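Local coordinates for protein hypothetical oxidoreductase (PDB 3RH7) that binds FMN and probably reduces flavins with NADPH, at residues L186-E191 and R218-Y223; E191-V196 and A257-P262; L230-G235 and Y253-S258. All blocks are in the same frame, centred on the assembly; numbering follows the deposited sequence.

Interaction 1 (L186-E191 and R218-Y223); sequences LGAVLE and RTLAAY
L220 on the helix carries most of this contact, pressing both its methyls onto the strand around L186, G187 and A188. The apolar contacts come first. L220 CD1 lies 4.0 Å from L186 CB. L220 CD2 turns to the next residue on the same face of the strand and meets A188 CB at 3.9 Å. The leucine therefore straddles L186 and A188, with one branch on each. Its CG is anti to the backbone N (chi1 -165°), which carries the fork away from the helix and onto the strand. Beside it, L186 CD1 touches T219 CG2 at 3.7 Å. These two side chains cross at about a right angle, and the threonine offers its methyl, not its hydroxyl.

The second kind of contact is methyl against backbone. L220 CD1 is 3.5 Å from L186 O, and L220 CD2 is 3.3 Å from G187 O. Both are plain packing of carbon on carbonyl oxygen.

Polar groups do not join the two segments. T219 OG1 is hydrogen-bonded to D215 O, just before the helix begins. The strand backbone pairs with its neighbours in the sheet instead: L186 with C209, and G187 with I251 and Y253.

L220 also packs on Y253 and I234, so the helix reaches across several strands. The axes of strand and helix approach to 9.0 Å and cross at -65°. This is helix-on-sheet packing in an alpha/beta fold: helix 216-228 covers one face of a mixed four-stranded sheet, consistent with the Nudix-like part of this protein.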
loop_
_atom_site.group_PDB
_atom_site.type_symbol
_atom_site.label_atom_id
_atom_site.label_comp_id
_atom_site.label_asym_id
_atom_site.label_seq_id
_atom_site.Cartn_x
_atom_site.Cartn_y
_atom_site.Cartn_z
ATOM N N LEU A 186 -10.652 -2.949 -21.676
ATOM C CA LEU A 186 -10.702 -2.722 -20.238
ATOM C C LEU A 186 -11.447 -3.847 -19.583
ATOM O O LEU A 186 -12.656 -3.978 -19.783
ATOM C CB LEU A 186 -11.371 -1.390 -19.910
ATOM C CG LEU A 186 -10.804 -0.151 -20.555
ATOM C CD1 LEU A 186 -11.541 1.040 -20.073
ATOM C CD2 LEU A 186 -9.316 -0.019 -20.257
ATOM N N GLY A 187 -10.720 -4.678 -18.848
ATOM C CA GLY A 187 -11.312 -5.798 -18.129
ATOM C C GLY A 187 -11.301 -5.588 -16.635
ATOM O O GLY A 187 -10.605 -4.700 -16.139
ATOM N N ALA A 188 -12.039 -6.411 -15.899
ATOM C CA ALA A 188 -12.073 -6.300 -14.454
ATOM C C ALA A 188 -12.270 -7.631 -13.759
ATOM O O ALA A 188 -13.035 -8.478 -14.225
ATOM C CB ALA A 188 -13.178 -5.351 -14.027
ATOM N N VAL A 189 -11.591 -7.794 -12.608
ATOM C CA VAL A 189 -11.747 -8.928 -11.687
ATOM C C VAL A 189 -12.649 -8.357 -10.607
ATOM O O VAL A 189 -12.159 -7.778 -9.622
ATOM C CB VAL A 189 -10.406 -9.517 -11.168
ATOM C CG1 VAL A 189 -10.655 -10.592 -10.126
ATOM C CG2 VAL A 189 -9.581 -10.081 -12.317
ATOM N N LEU A 190 -13.973 -8.362 -10.895
ATOM C CA LEU A 190 -15.017 -7.768 -10.066
ATOM C C LEU A 190 -15.500 -8.767 -9.027
ATOM O O LEU A 190 -16.119 -9.777 -9.382
ATOM C CB LEU A 190 -16.169 -7.298 -10.974
ATOM C CG LEU A 190 -17.339 -6.572 -10.332
ATOM C CD1 LEU A 190 -16.969 -5.163 -9.908
ATOM C CD2 LEU A 190 -18.475 -6.486 -11.286
ATOM N N GLU A 191 -15.221 -8.480 -7.751
ATOM C CA GLU A 191 -15.569 -9.365 -6.652
ATOM C C GLU A 191 -16.838 -8.946 -5.880
ATOM O O GLU A 191 -17.016 -7.760 -5.599
ATOM C CB GLU A 191 -14.399 -9.461 -5.672
ATOM C CG GLU A 191 -13.249 -10.315 -6.169
ATOM C CD GLU A 191 -12.069 -10.445 -5.225
ATOM O OE1 GLU A 191 -12.281 -10.381 -3.991
ATOM O OE2 GLU A 191 -10.939 -10.658 -5.724
ATOM N N ARG A 218 -12.806 5.309 -14.765
ATOM C CA ARG A 218 -14.129 5.935 -14.958
ATOM C C ARG A 218 -14.997 5.159 -15.966
ATOM O O ARG A 218 -16.171 4.859 -15.686
ATOM C CB ARG A 218 -13.993 7.369 -15.462
ATOM C CG ARG A 218 -13.656 8.421 -14.407
ATOM C CD ARG A 218 -13.660 9.790 -15.050
ATOM N NE ARG A 218 -14.982 10.142 -15.597
ATOM C CZ ARG A 218 -15.968 10.707 -14.896
ATOM N NH1 ARG A 218 -15.795 11.003 -13.603
ATOM N NH2 ARG A 218 -17.134 10.979 -15.478
ATOM N N THR A 219 -14.410 4.845 -17.133
ATOM C CA THR A 219 -15.046 4.107 -18.227
ATOM C C THR A 219 -15.557 2.727 -17.740
ATOM O O THR A 219 -16.730 2.360 -17.956
ATOM C CB THR A 219 -14.053 3.963 -19.379
ATOM O OG1 THR A 219 -13.694 5.255 -19.853
ATOM C CG2 THR A 219 -14.600 3.129 -20.532
ATOM N N LEU A 220 -14.661 1.999 -17.057
ATOM C CA LEU A 220 -14.920 0.664 -16.560
ATOM C C LEU A 220 -15.951 0.679 -15.470
ATOM O O LEU A 220 -16.793 -0.210 -15.458
ATOM C CB LEU A 220 -13.623 0.052 -16.064
ATOM C CG LEU A 220 -13.594 -1.435 -15.831
ATOM C CD1 LEU A 220 -14.039 -2.206 -17.051
ATOM C CD2 LEU A 220 -12.199 -1.862 -15.416
ATOM N N ALA A 221 -15.910 1.691 -14.561
ATOM C CA ALA A 221 -16.896 1.805 -13.471
ATOM C C ALA A 221 -18.298 1.999 -14.063
ATOM O O ALA A 221 -19.214 1.251 -13.729
ATOM C CB ALA A 221 -16.537 2.945 -12.563
ATOM N N ALA A 222 -18.420 2.922 -15.034
ATOM C CA ALA A 222 -19.668 3.196 -15.739
ATOM C C ALA A 222 -20.192 1.940 -16.415
ATOM O O ALA A 222 -21.366 1.603 -16.207
ATOM C CB ALA A 222 -19.451 4.298 -16.759
ATOM N N TYR A 223 -19.297 1.219 -17.179
ATOM C CA TYR A 223 -19.643 -0.007 -17.921
ATOM C C TYR A 223 -20.177 -1.060 -16.958
ATOM O O TYR A 223 -21.315 -1.529 -17.138
ATOM C CB TYR A 223 -18.449 -0.556 -18.738
ATOM C CG TYR A 223 -18.686 -1.924 -19.345
ATOM C CD1 TYR A 223 -19.623 -2.110 -20.356
ATOM C CD2 TYR A 223 -18.012 -3.045 -18.875
ATOM C CE1 TYR A 223 -19.864 -3.374 -20.901
ATOM C CE2 TYR A 223 -18.270 -4.324 -19.390
ATOM C CZ TYR A 223 -19.191 -4.485 -20.410
ATOM O OH TYR A 223 -19.414 -5.744 -20.948
#

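Interaction 2 (E191-V196 and A257-P262)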
loop_
_atom_site.group_PDB
_atom_site.type_symbol
_atom_site.label_atom_id
_atom_site.label_comp_id
_atom_site.label_asym_id
_atom_site.label_seq_id
_atom_site.Cartn_x
_atom_site.Cartn_y
_atom_site.Cartn_z
ATOM N N GLU A 191 -15.221 -8.480 -7.751
ATOM C CA GLU A 191 -15.569 -9.365 -6.652
ATOM C C GLU A 191 -16.838 -8.946 -5.880
ATOM O O GLU A 191 -17.016 -7.760 -5.599
ATOM C CB GLU A 191 -14.399 -9.461 -5.672
ATOM C CG GLU A 191 -13.249 -10.315 -6.169
ATOM C CD GLU A 191 -12.069 -10.445 -5.225
ATOM O OE1 GLU A 191 -12.281 -10.381 -3.991
ATOM O OE2 GLU A 191 -10.939 -10.658 -5.724
ATOM N N GLN A 192 -17.707 -9.923 -5.536
ATOM C CA GLN A 192 -18.874 -9.660 -4.717
ATOM C C GLN A 192 -18.499 -10.064 -3.311
ATOM O O GLN A 192 -18.077 -9.181 -2.520
ATOM C CB GLN A 192 -20.145 -10.341 -5.196
ATOM C CG GLN A 192 -21.336 -9.667 -4.559
ATOM C CD GLN A 192 -22.598 -9.863 -5.321
ATOM O OE1 GLN A 192 -23.007 -11.001 -5.629
ATOM N NE2 GLN A 192 -23.284 -8.753 -5.555
ATOM N N GLN A 193 -18.572 -11.380 -2.994
ATOM C CA GLN A 193 -18.061 -11.739 -1.692
ATOM C C GLN A 193 -16.656 -12.168 -1.960
ATOM O O GLN A 193 -15.723 -11.319 -1.996
ATOM C CB GLN A 193 -18.915 -12.761 -0.972
ATOM C CG GLN A 193 -20.194 -12.150 -0.373
ATOM C CD GLN A 193 -19.980 -10.844 0.370
ATOM O OE1 GLN A 193 -20.502 -9.802 -0.042
ATOM N NE2 GLN A 193 -19.215 -10.873 1.474
ATOM N N GLY A 194 -16.517 -13.437 -2.284
ATOM C CA GLY A 194 -15.236 -13.969 -2.695
ATOM C C GLY A 194 -15.439 -14.471 -4.082
ATOM O O GLY A 194 -14.658 -15.305 -4.542
ATOM N N ALA A 195 -16.558 -14.027 -4.711
ATOM C CA ALA A 195 -16.976 -14.495 -6.032
ATOM C C ALA A 195 -16.717 -13.463 -7.108
ATOM O O ALA A 195 -17.086 -12.297 -6.964
ATOM C CB ALA A 195 -18.437 -14.871 -6.014
ATOM N N VAL A 196 -16.071 -13.907 -8.179
ATOM C CA VAL A 196 -15.689 -13.074 -9.309
ATOM C C VAL A 196 -16.857 -13.041 -10.310
ATOM O O VAL A 196 -17.517 -14.059 -10.525
ATOM C CB VAL A 196 -14.338 -13.541 -9.950
ATOM C CG1 VAL A 196 -14.433 -14.951 -10.535
ATOM C CG2 VAL A 196 -13.837 -12.554 -10.986
ATOM N N ALA A 257 -17.954 -5.095 -6.237
ATOM C CA ALA A 257 -19.366 -4.872 -6.482
ATOM C C ALA A 257 -20.145 -4.880 -5.174
ATOM O O ALA A 257 -19.795 -5.612 -4.228
ATOM C CB ALA A 257 -19.914 -5.920 -7.425
ATOM N N SER A 258 -21.218 -4.063 -5.132
ATOM C CA SER A 258 -22.111 -3.985 -3.986
ATOM C C SER A 258 -22.924 -5.287 -3.908
ATOM O O SER A 258 -22.837 -6.124 -4.817
ATOM C CB SER A 258 -23.001 -2.754 -4.103
ATOM O OG SER A 258 -23.752 -2.782 -5.301
ATOM N N ASP A 259 -23.672 -5.497 -2.820
ATOM C CA ASP A 259 -24.433 -6.737 -2.691
ATOM C C ASP A 259 -25.663 -6.731 -3.606
ATOM O O ASP A 259 -26.152 -5.655 -3.993
ATOM C CB ASP A 259 -24.820 -6.985 -1.238
ATOM C CG ASP A 259 -23.644 -7.273 -0.335
ATOM O OD1 ASP A 259 -22.614 -7.805 -0.837
ATOM O OD2 ASP A 259 -23.756 -7.008 0.875
ATOM N N GLY A 260 -26.080 -7.937 -3.997
ATOM C CA GLY A 260 -27.234 -8.153 -4.857
ATOM C C GLY A 260 -26.987 -8.981 -6.100
ATOM O O GLY A 260 -25.846 -9.186 -6.519
ATOM N N ALA A 261 -28.071 -9.436 -6.716
ATOM C CA ALA A 261 -27.997 -10.207 -7.945
ATOM C C ALA A 261 -27.761 -9.289 -9.136
ATOM O O ALA A 261 -28.502 -8.307 -9.302
ATOM C CB ALA A 261 -29.272 -11.004 -8.144
ATOM N N PRO A 262 -26.729 -9.576 -9.969
ATOM C CA PRO A 262 -26.483 -8.721 -11.137
ATOM C C PRO A 262 -27.534 -8.935 -12.232
ATOM O O PRO A 262 -28.024 -10.062 -12.447
ATOM C CB PRO A 262 -25.082 -9.135 -11.595
ATOM C CG PRO A 262 -24.953 -10.545 -11.169
ATOM C CD PRO A 262 -25.763 -10.695 -9.904
#
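The side-chain amide of Q192 reaches over to the 257-262 loop and gives both its N-H groups to backbone carbonyls. NE2 donates to S258 O at 2.8 Å, with an N-H...O angle of 160°. The same NE2 donates to G260 O, also at 2.8 Å and nearly straight (167°). Both acceptors lie close to the amide plane. NE2 meets each of them in its carbonyl plane, and at G260 on a lone pair. The side chain gets there by being stretched out, with CG anti to the backbone N (chi1 -162°) and the chain extended beyond it.

A third bond is between backbones: A257 N donates to E191 O at 2.9 Å. It continues the pairing that E191 already makes with A255. The backbone N of Q192 is satisfied within its own loop, by A195 O at 2.8 Å.

Around this polar centre, F267 packs on both Q192 and A257. With an alanine here in place of Q192, the carbonyls of S258 and G260 would probably lose their shared donor and the 257-262 loop would be freer to move. One amide thus holds two carbonyls of one loop at the surface, and the two bonds of Q192 are between neutral groups.

Interaction 3 (L230-G235 and Y253-S258); sequences LNVTIG and YHALAS
L230 opens the pairing by laying CD2 against A257 CB at 4.0 Å. N231 then bonds twice to S258. N231 N donates to S258 OG (2.8 Å, 164°), and S258 N donates to N231 O at 2.9 Å. S258 chi1 of 58° sets OG between its own N and carbonyl carbon, where it receives the N-H. V232 faces A257 as a non-hydrogen-bonded pair, and its CA-H points at L256 O. V232 N is taken by E225 OE2 of the covering helix.

T233 and L256 form the hydrogen-bonded pair. T233 N meets L256 O at 3.0 Å, and L256 N meets T233 O at 3.0 Å. I234 packs next, with CD1 on A255 CB at 3.9 Å. Its other branch, CG2, sits over one face of the Y253 ring as a CH-pi contact, 3.7 Å from the centroid and 28° off the normal. I234 O is turned outward and bonds to N157 of the second subunit. G235 N closes the run on H254 O at 2.8 Å.

The chemistry is that of an antiparallel hairpin: backbone bonds set the register, a serine hydroxyl extends it past the strand end, and apolar groups fill the helix-covered face.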
loop_
_atom_site.group_PDB
_atom_site.type_symbol
_atom_site.label_atom_id
_atom_site.label_comp_id
_atom_site.label_asym_id
_atom_site.label_seq_id
_atom_site.Cartn_x
_atom_site.Cartn_y
_atom_site.Cartn_z
ATOM N N LEU A 230 -25.365 -2.873 -10.292
ATOM C CA LEU A 230 -24.783 -2.831 -8.969
ATOM C C LEU A 230 -23.842 -1.632 -8.874
ATOM O O LEU A 230 -23.555 -1.001 -9.884
ATOM C CB LEU A 230 -24.013 -4.149 -8.769
ATOM C CG LEU A 230 -24.655 -5.292 -8.016
ATOM C CD1 LEU A 230 -26.028 -5.631 -8.542
ATOM C CD2 LEU A 230 -23.820 -6.521 -8.162
ATOM N N ASN A 231 -23.381 -1.304 -7.666
ATOM C CA ASN A 231 -22.455 -0.202 -7.435
ATOM C C ASN A 231 -21.070 -0.759 -7.459
ATOM O O ASN A 231 -20.831 -1.810 -6.866
ATOM C CB ASN A 231 -22.742 0.520 -6.118
ATOM C CG ASN A 231 -24.039 1.279 -6.101
ATOM O OD1 ASN A 231 -24.361 2.043 -7.017
ATOM N ND2 ASN A 231 -24.801 1.093 -5.040
ATOM N N VAL A 232 -20.158 -0.087 -8.176
ATOM C CA VAL A 232 -18.815 -0.602 -8.377
ATOM C C VAL A 232 -17.758 0.399 -7.931
ATOM O O VAL A 232 -17.984 1.612 -7.991
ATOM C CB VAL A 232 -18.646 -1.011 -9.865
ATOM C CG1 VAL A 232 -17.182 -1.265 -10.232
ATOM C CG2 VAL A 232 -19.508 -2.243 -10.214
ATOM N N THR A 233 -16.620 -0.129 -7.428
ATOM C CA THR A 233 -15.447 0.653 -7.066
ATOM C C THR A 233 -14.280 0.013 -7.792
ATOM O O THR A 233 -13.983 -1.168 -7.579
ATOM C CB THR A 233 -15.228 0.787 -5.545
ATOM O OG1 THR A 233 -16.125 1.773 -5.025
ATOM C CG2 THR A 233 -13.800 1.223 -5.194
ATOM N N ILE A 234 -13.635 0.780 -8.682
ATOM C CA ILE A 234 -12.466 0.271 -9.393
ATOM C C ILE A 234 -11.282 0.522 -8.490
ATOM O O ILE A 234 -11.185 1.598 -7.896
ATOM C CB ILE A 234 -12.310 0.937 -10.776
ATOM C CG1 ILE A 234 -13.585 0.848 -11.642
ATOM C CG2 ILE A 234 -11.080 0.433 -11.505
ATOM C CD1 ILE A 234 -14.030 -0.503 -12.082
ATOM N N GLY A 235 -10.435 -0.474 -8.334
ATOM C CA GLY A 235 -9.269 -0.361 -7.475
ATOM C C GLY A 235 -7.952 -0.243 -8.203
ATOM O O GLY A 235 -7.801 0.570 -9.118
ATOM N N TYR A 253 -8.317 -4.306 -14.288
ATOM C CA TYR A 253 -8.380 -3.679 -12.970
ATOM C C TYR A 253 -8.948 -4.625 -11.967
ATOM O O TYR A 253 -9.692 -5.553 -12.324
ATOM C CB TYR A 253 -9.280 -2.443 -13.017
ATOM C CG TYR A 253 -8.583 -1.140 -13.302
ATOM C CD1 TYR A 253 -7.968 -0.419 -12.280
ATOM C CD2 TYR A 253 -8.633 -0.562 -14.563
ATOM C CE1 TYR A 253 -7.418 0.842 -12.507
ATOM C CE2 TYR A 253 -8.062 0.687 -14.811
ATOM C CZ TYR A 253 -7.469 1.395 -13.774
ATOM O OH TYR A 253 -6.945 2.646 -13.978
ATOM N N HIS A 254 -8.615 -4.396 -10.702
ATOM C CA HIS A 254 -9.223 -5.152 -9.642
ATOM C C HIS A 254 -10.426 -4.310 -9.248
ATOM O O HIS A 254 -10.293 -3.089 -9.258
ATOM C CB HIS A 254 -8.232 -5.457 -8.496
ATOM C CG HIS A 254 -8.751 -6.449 -7.485
ATOM N ND1 HIS A 254 -9.986 -7.119 -7.653
ATOM C CD2 HIS A 254 -8.215 -6.839 -6.308
ATOM C CE1 HIS A 254 -10.143 -7.877 -6.578
ATOM N NE2 HIS A 254 -9.115 -7.745 -5.737
ATOM N N ALA A 255 -11.626 -4.913 -9.037
ATOM C CA ALA A 255 -12.792 -4.101 -8.684
ATOM C C ALA A 255 -13.696 -4.776 -7.640
ATOM O O ALA A 255 -13.484 -5.937 -7.308
ATOM C CB ALA A 255 -13.584 -3.760 -9.937
ATOM N N LEU A 256 -14.672 -4.020 -7.097
ATOM C CA LEU A 256 -15.630 -4.494 -6.100
ATOM C C LEU A 256 -17.034 -4.145 -6.461
ATOM O O LEU A 256 -17.294 -3.005 -6.873
ATOM C CB LEU A 256 -15.359 -3.905 -4.718
ATOM C CG LEU A 256 -14.181 -4.413 -3.957
ATOM C CD1 LEU A 256 -14.084 -3.707 -2.640
ATOM C CD2 LEU A 256 -14.228 -5.912 -3.781
ATOM N N ALA A 257 -17.954 -5.095 -6.237
ATOM C CA ALA A 257 -19.366 -4.872 -6.482
ATOM C C ALA A 257 -20.145 -4.880 -5.174
ATOM O O ALA A 257 -19.795 -5.612 -4.228
ATOM C CB ALA A 257 -19.914 -5.920 -7.425
ATOM N N SER A 258 -21.218 -4.063 -5.132
ATOM C CA SER A 258 -22.111 -3.985 -3.986
ATOM C C SER A 258 -22.924 -5.287 -3.908
ATOM O O SER A 258 -22.837 -6.124 -4.817
ATOM C CB SER A 258 -23.001 -2.754 -4.103
ATOM O OG SER A 258 -23.752 -2.782 -5.301
#

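Overall arrangement
Strand 184-191 comes first, and its last residue, E191, belongs to both interaction 1 and interaction 2. Interaction 1 closes a loop of 26 residues and brings helix 216-228 onto that strand. Interaction 2 closes a longer one, of 60 residues, and joins the loops that follow strands 184-191 and 249-257. These two cross along the chain. Interaction 3 follows interaction 1 in series and closes a loop of 17 residues within the hairpin of strands 232-242 and 249-257. Its first segment lies within the span of interaction 2, and the two end on the same part of the chain, sharing A257 and S258. Together the contacts tie helix, sheet and sheet-end loops into one unit.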